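Local coordinates for secreted protein ASP-2 (Necator americanus, PDB 1U53) that is a secreted hookworm protein of the pathogenesis-related-1 (CAP) family, studied as a vaccine antigen against human hookworm infection, its molecular activity remaining undefined, at residues K49-E60 with M138-Y149. Numbering follows the deposited sequence.
Sequences KMKTMAYDCEVE and MVWQETVKLGCY
A54 and Y55 pair in parallel with K145 and L146, adding the short outermost strand 54-55 to the mixed sheet of the CAP domain. Three backbone bonds hold the pairing: A54 N to V144 O, L146 N to A54 O, and D56 N to L146 O. Packing is tightest where the strand runs into helix 57-67. The Y55 ring, with CG anti to the backbone N (chi1 -156°), lies across the chain, so that G147 CA sits over one face, 4.2 Å from the ring centroid. G147 CA also lies 3.5 Å from E60 N, and V59 CG1 comes within 3.4 Å of G147 N. The extended M53 chain brings CE to 3.6 Å from T143 CG2 and touches R28 and Y163. The face carrying A54 and K145 is more exposed; there K145 NZ forms a salt bridge with D56 OD2 (2.9 Å), while D56 OD1 caps the helix through V59 N. Toward the 49-51 end, K51 NZ forms a salt bridge with E142 OE1, and E142 OE2 accepts from Q141 NE2, engaging both oxygens. A water bridges K49 N and Q141 OE1. Y55 OH accepts a nearly straight bond (173°) from C148 N and donates to the anti lone pair of E60 OE2 at 2.5 Å.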
loop_
_atom_site.group_PDB
_atom_site.type_symbol
_atom_site.label_atom_id
_atom_site.label_comp_id
_atom_site.label_asym_id
_atom_site.label_seq_id
_atom_site.Cartn_x
_atom_site.Cartn_y
_atom_site.Cartn_z
ATOM N N LYS A 49 13.592 6.024 7.895
ATOM C CA LYS A 49 12.500 6.060 8.886
ATOM C C LYS A 49 11.183 5.582 8.278
ATOM O O LYS A 49 10.132 6.286 8.319
ATOM C CB LYS A 49 12.344 7.447 9.520
ATOM C CG LYS A 49 12.083 8.600 8.561
ATOM C CD LYS A 49 12.016 9.952 9.350
ATOM C CE LYS A 49 10.834 9.967 10.315
ATOM N NZ LYS A 49 10.724 11.353 11.007
ATOM N N MET A 50 11.229 4.396 7.666
ATOM C CA MET A 50 10.000 3.844 7.092
ATOM C C MET A 50 9.071 3.386 8.224
ATOM O O MET A 50 9.446 2.539 9.062
ATOM C CB MET A 50 10.387 2.658 6.200
ATOM C CG MET A 50 9.218 1.971 5.545
ATOM S SD MET A 50 8.415 2.956 4.259
ATOM C CE MET A 50 9.603 2.866 2.915
ATOM N N LYS A 51 7.849 3.916 8.241
ATOM C CA LYS A 51 6.982 3.666 9.382
ATOM C C LYS A 51 6.185 2.369 9.194
ATOM O O LYS A 51 5.792 2.015 8.068
ATOM C CB LYS A 51 6.062 4.879 9.619
ATOM C CG LYS A 51 6.863 6.199 9.749
ATOM C CD LYS A 51 5.993 7.314 10.370
ATOM C CE LYS A 51 6.867 8.547 10.791
ATOM N NZ LYS A 51 5.942 9.660 11.159
ATOM N N THR A 52 5.980 1.685 10.315
ATOM C CA THR A 52 5.054 0.535 10.354
ATOM C C THR A 52 3.607 1.004 10.166
ATOM O O THR A 52 3.167 1.999 10.801
ATOM C CB THR A 52 5.184 -0.169 11.729
ATOM O OG1 THR A 52 6.535 -0.584 11.931
ATOM C CG2 THR A 52 4.365 -1.428 11.751
ATOM N N MET A 53 2.854 0.267 9.345
ATOM C CA MET A 53 1.422 0.482 9.214
ATOM C C MET A 53 0.616 -0.320 10.249
ATOM O O MET A 53 1.036 -1.386 10.734
ATOM C CB MET A 53 0.898 0.088 7.823
ATOM C CG MET A 53 1.350 0.997 6.710
ATOM S SD MET A 53 0.840 0.299 5.134
ATOM C CE MET A 53 0.946 1.740 4.085
ATOM N N ALA A 54 -0.539 0.249 10.616
ATOM C CA ALA A 54 -1.521 -0.429 11.458
ATOM C C ALA A 54 -2.811 -0.528 10.662
ATOM O O ALA A 54 -3.108 0.351 9.857
ATOM C CB ALA A 54 -1.821 0.379 12.728
ATOM N N TYR A 55 -3.600 -1.545 10.949
ATOM C CA TYR A 55 -4.898 -1.723 10.286
ATOM C C TYR A 55 -5.908 -0.790 10.922
ATOM O O TYR A 55 -5.863 -0.530 12.144
ATOM C CB TYR A 55 -5.392 -3.182 10.360
ATOM C CG TYR A 55 -6.358 -3.484 9.222
ATOM C CD1 TYR A 55 -5.878 -3.771 7.930
ATOM C CD2 TYR A 55 -7.744 -3.391 9.404
ATOM C CE1 TYR A 55 -6.782 -4.001 6.853
ATOM C CE2 TYR A 55 -8.646 -3.622 8.341
ATOM C CZ TYR A 55 -8.162 -3.906 7.076
ATOM O OH TYR A 55 -9.034 -4.095 6.024
ATOM N N ASP A 56 -6.790 -0.220 10.110
ATOM C CA ASP A 56 -7.731 0.798 10.675
ATOM C C ASP A 56 -9.120 0.485 10.119
ATOM O O ASP A 56 -9.335 0.549 8.890
ATOM C CB ASP A 56 -7.276 2.184 10.219
ATOM C CG ASP A 56 -8.177 3.300 10.701
ATOM O OD1 ASP A 56 -9.394 3.120 10.763
ATOM O OD2 ASP A 56 -7.672 4.394 11.027
ATOM N N CYS A 57 -10.074 0.134 10.992
ATOM C CA CYS A 57 -11.375 -0.345 10.513
ATOM C C CYS A 57 -12.183 0.756 9.830
ATOM O O CYS A 57 -13.068 0.462 9.013
ATOM C CB CYS A 57 -12.225 -0.868 11.692
ATOM S SG CYS A 57 -11.456 -2.150 12.645
ATOM N N GLU A 58 -11.933 2.016 10.227
ATOM C CA GLU A 58 -12.595 3.143 9.562
ATOM C C GLU A 58 -12.148 3.370 8.127
ATOM O O GLU A 58 -12.941 3.711 7.242
ATOM C CB GLU A 58 -12.499 4.437 10.400
ATOM C CG GLU A 58 -13.336 4.344 11.678
ATOM C CD GLU A 58 -14.807 4.205 11.343
ATOM O OE1 GLU A 58 -15.382 3.106 11.555
ATOM O OE2 GLU A 58 -15.339 5.186 10.780
ATOM N N VAL A 59 -10.868 3.166 7.895
ATOM C CA VAL A 59 -10.298 3.211 6.544
ATOM C C VAL A 59 -10.849 2.046 5.746
ATOM O O VAL A 59 -11.193 2.198 4.568
ATOM C CB VAL A 59 -8.789 3.167 6.618
ATOM C CG1 VAL A 59 -8.196 3.204 5.188
ATOM C CG2 VAL A 59 -8.299 4.446 7.396
ATOM N N GLU A 60 -10.960 0.868 6.367
ATOM C CA GLU A 60 -11.636 -0.268 5.666
ATOM C C GLU A 60 -13.070 0.080 5.223
ATOM O O GLU A 60 -13.523 -0.291 4.136
ATOM C CB GLU A 60 -11.690 -1.508 6.575
ATOM C CG GLU A 60 -12.482 -2.646 5.982
ATOM C CD GLU A 60 -12.435 -3.857 6.886
ATOM O OE1 GLU A 60 -13.492 -4.146 7.474
ATOM O OE2 GLU A 60 -11.349 -4.484 7.009
ATOM N N MET A 138 2.126 2.232 -1.516
ATOM C CA MET A 138 2.336 1.169 -0.552
ATOM C C MET A 138 3.520 1.510 0.355
ATOM O O MET A 138 3.512 1.135 1.519
ATOM C CB MET A 138 2.660 -0.158 -1.253
ATOM C CG MET A 138 1.421 -0.810 -1.820
ATOM S SD MET A 138 1.818 -2.438 -2.558
ATOM C CE MET A 138 1.973 -3.394 -1.027
ATOM N N VAL A 139 4.580 2.129 -0.197
ATOM C CA VAL A 139 5.774 2.409 0.603
ATOM C C VAL A 139 5.955 3.883 0.989
ATOM O O VAL A 139 7.067 4.305 1.300
ATOM C CB VAL A 139 7.073 1.881 -0.082
ATOM C CG1 VAL A 139 6.962 0.320 -0.368
ATOM C CG2 VAL A 139 7.372 2.648 -1.407
ATOM N N TRP A 140 4.858 4.654 0.965
ATOM C CA TRP A 140 4.916 6.058 1.361
ATOM C C TRP A 140 5.228 6.153 2.867
ATOM O O TRP A 140 4.512 5.603 3.696
ATOM C CB TRP A 140 3.568 6.712 1.052
ATOM C CG TRP A 140 3.649 8.218 1.037
ATOM C CD1 TRP A 140 3.315 9.082 2.027
ATOM C CD2 TRP A 140 4.055 9.010 -0.085
ATOM N NE1 TRP A 140 3.484 10.400 1.581
ATOM C CE2 TRP A 140 3.973 10.371 0.306
ATOM C CE3 TRP A 140 4.513 8.698 -1.370
ATOM C CZ2 TRP A 140 4.325 11.414 -0.567
ATOM C CZ3 TRP A 140 4.864 9.717 -2.232
ATOM C CH2 TRP A 140 4.770 11.072 -1.824
ATOM N N GLN A 141 6.322 6.836 3.203
ATOM C CA GLN A 141 6.877 6.787 4.552
ATOM C C GLN A 141 5.835 7.164 5.570
ATOM O O GLN A 141 5.724 6.507 6.616
ATOM C CB GLN A 141 8.070 7.722 4.611
ATOM C CG GLN A 141 8.516 8.038 6.028
ATOM C CD GLN A 141 9.628 9.019 5.980
ATOM O OE1 GLN A 141 10.650 8.736 5.415
ATOM N NE2 GLN A 141 9.425 10.194 6.572
ATOM N N GLU A 142 5.121 8.258 5.292
ATOM C CA GLU A 142 4.247 8.846 6.296
ATOM C C GLU A 142 2.871 8.205 6.375
ATOM O O GLU A 142 2.087 8.499 7.301
ATOM C CB GLU A 142 4.180 10.357 6.103
ATOM C CG GLU A 142 5.562 10.997 6.364
ATOM C CD GLU A 142 5.966 10.891 7.797
ATOM O OE1 GLU A 142 5.060 10.903 8.664
ATOM O OE2 GLU A 142 7.185 10.812 8.098
ATOM N N THR A 143 2.595 7.252 5.479
ATOM C CA THR A 143 1.296 6.584 5.518
ATOM C C THR A 143 1.387 5.475 6.554
ATOM O O THR A 143 2.241 4.584 6.433
ATOM C CB THR A 143 0.978 5.992 4.165
ATOM O OG1 THR A 143 0.698 7.053 3.254
ATOM C CG2 THR A 143 -0.269 5.086 4.275
ATOM N N VAL A 144 0.548 5.521 7.593
ATOM C CA VAL A 144 0.645 4.582 8.693
ATOM C C VAL A 144 -0.678 3.869 9.046
ATOM O O VAL A 144 -0.721 3.108 9.985
ATOM C CB VAL A 144 1.206 5.264 9.962
ATOM C CG1 VAL A 144 2.613 5.736 9.698
ATOM C CG2 VAL A 144 0.302 6.434 10.331
ATOM N N LYS A 145 -1.752 4.132 8.298
ATOM C CA LYS A 145 -3.027 3.419 8.466
ATOM C C LYS A 145 -3.408 2.765 7.135
ATOM O O LYS A 145 -3.319 3.400 6.092
ATOM C CB LYS A 145 -4.134 4.408 8.845
ATOM C CG LYS A 145 -3.888 5.125 10.210
ATOM C CD LYS A 145 -4.982 6.197 10.466
ATOM C CE LYS A 145 -5.067 6.582 11.971
ATOM N NZ LYS A 145 -5.714 5.525 12.781
ATOM N N LEU A 146 -3.866 1.526 7.195
ATOM C CA LEU A 146 -4.267 0.781 6.023
ATOM C C LEU A 146 -5.631 0.213 6.299
ATOM O O LEU A 146 -5.877 -0.268 7.407
ATOM C CB LEU A 146 -3.288 -0.411 5.823
ATOM C CG LEU A 146 -3.611 -1.315 4.642
ATOM C CD1 LEU A 146 -3.397 -0.546 3.359
ATOM C CD2 LEU A 146 -2.704 -2.575 4.636
ATOM N N GLY A 147 -6.526 0.234 5.316
ATOM C CA GLY A 147 -7.806 -0.477 5.495
ATOM C C GLY A 147 -8.237 -0.894 4.097
ATOM O O GLY A 147 -8.168 -0.077 3.185
ATOM N N CYS A 148 -8.670 -2.147 3.912
ATOM C CA CYS A 148 -9.021 -2.605 2.573
ATOM C C CYS A 148 -10.312 -3.395 2.567
ATOM O O CYS A 148 -10.755 -3.876 3.593
ATOM C CB CYS A 148 -7.901 -3.537 2.054
ATOM S SG CYS A 148 -6.222 -2.879 2.235
ATOM N N TYR A 149 -10.854 -3.595 1.375
ATOM C CA TYR A 149 -12.028 -4.457 1.241
ATOM C C TYR A 149 -11.953 -5.191 -0.085
ATOM O O TYR A 149 -11.522 -4.606 -1.098
ATOM C CB TYR A 149 -13.304 -3.619 1.341
ATOM C CG TYR A 149 -14.560 -4.443 1.587
ATOM C CD1 TYR A 149 -14.963 -4.747 2.894
ATOM C CD2 TYR A 149 -15.313 -4.942 0.518
ATOM C CE1 TYR A 149 -16.079 -5.539 3.102
ATOM C CE2 TYR A 149 -16.422 -5.718 0.729
ATOM C CZ TYR A 149 -16.813 -6.010 2.018
ATOM O OH TYR A 149 -17.962 -6.767 2.237
HETATM O O HOH W 1 12.441 6.643 5.354
#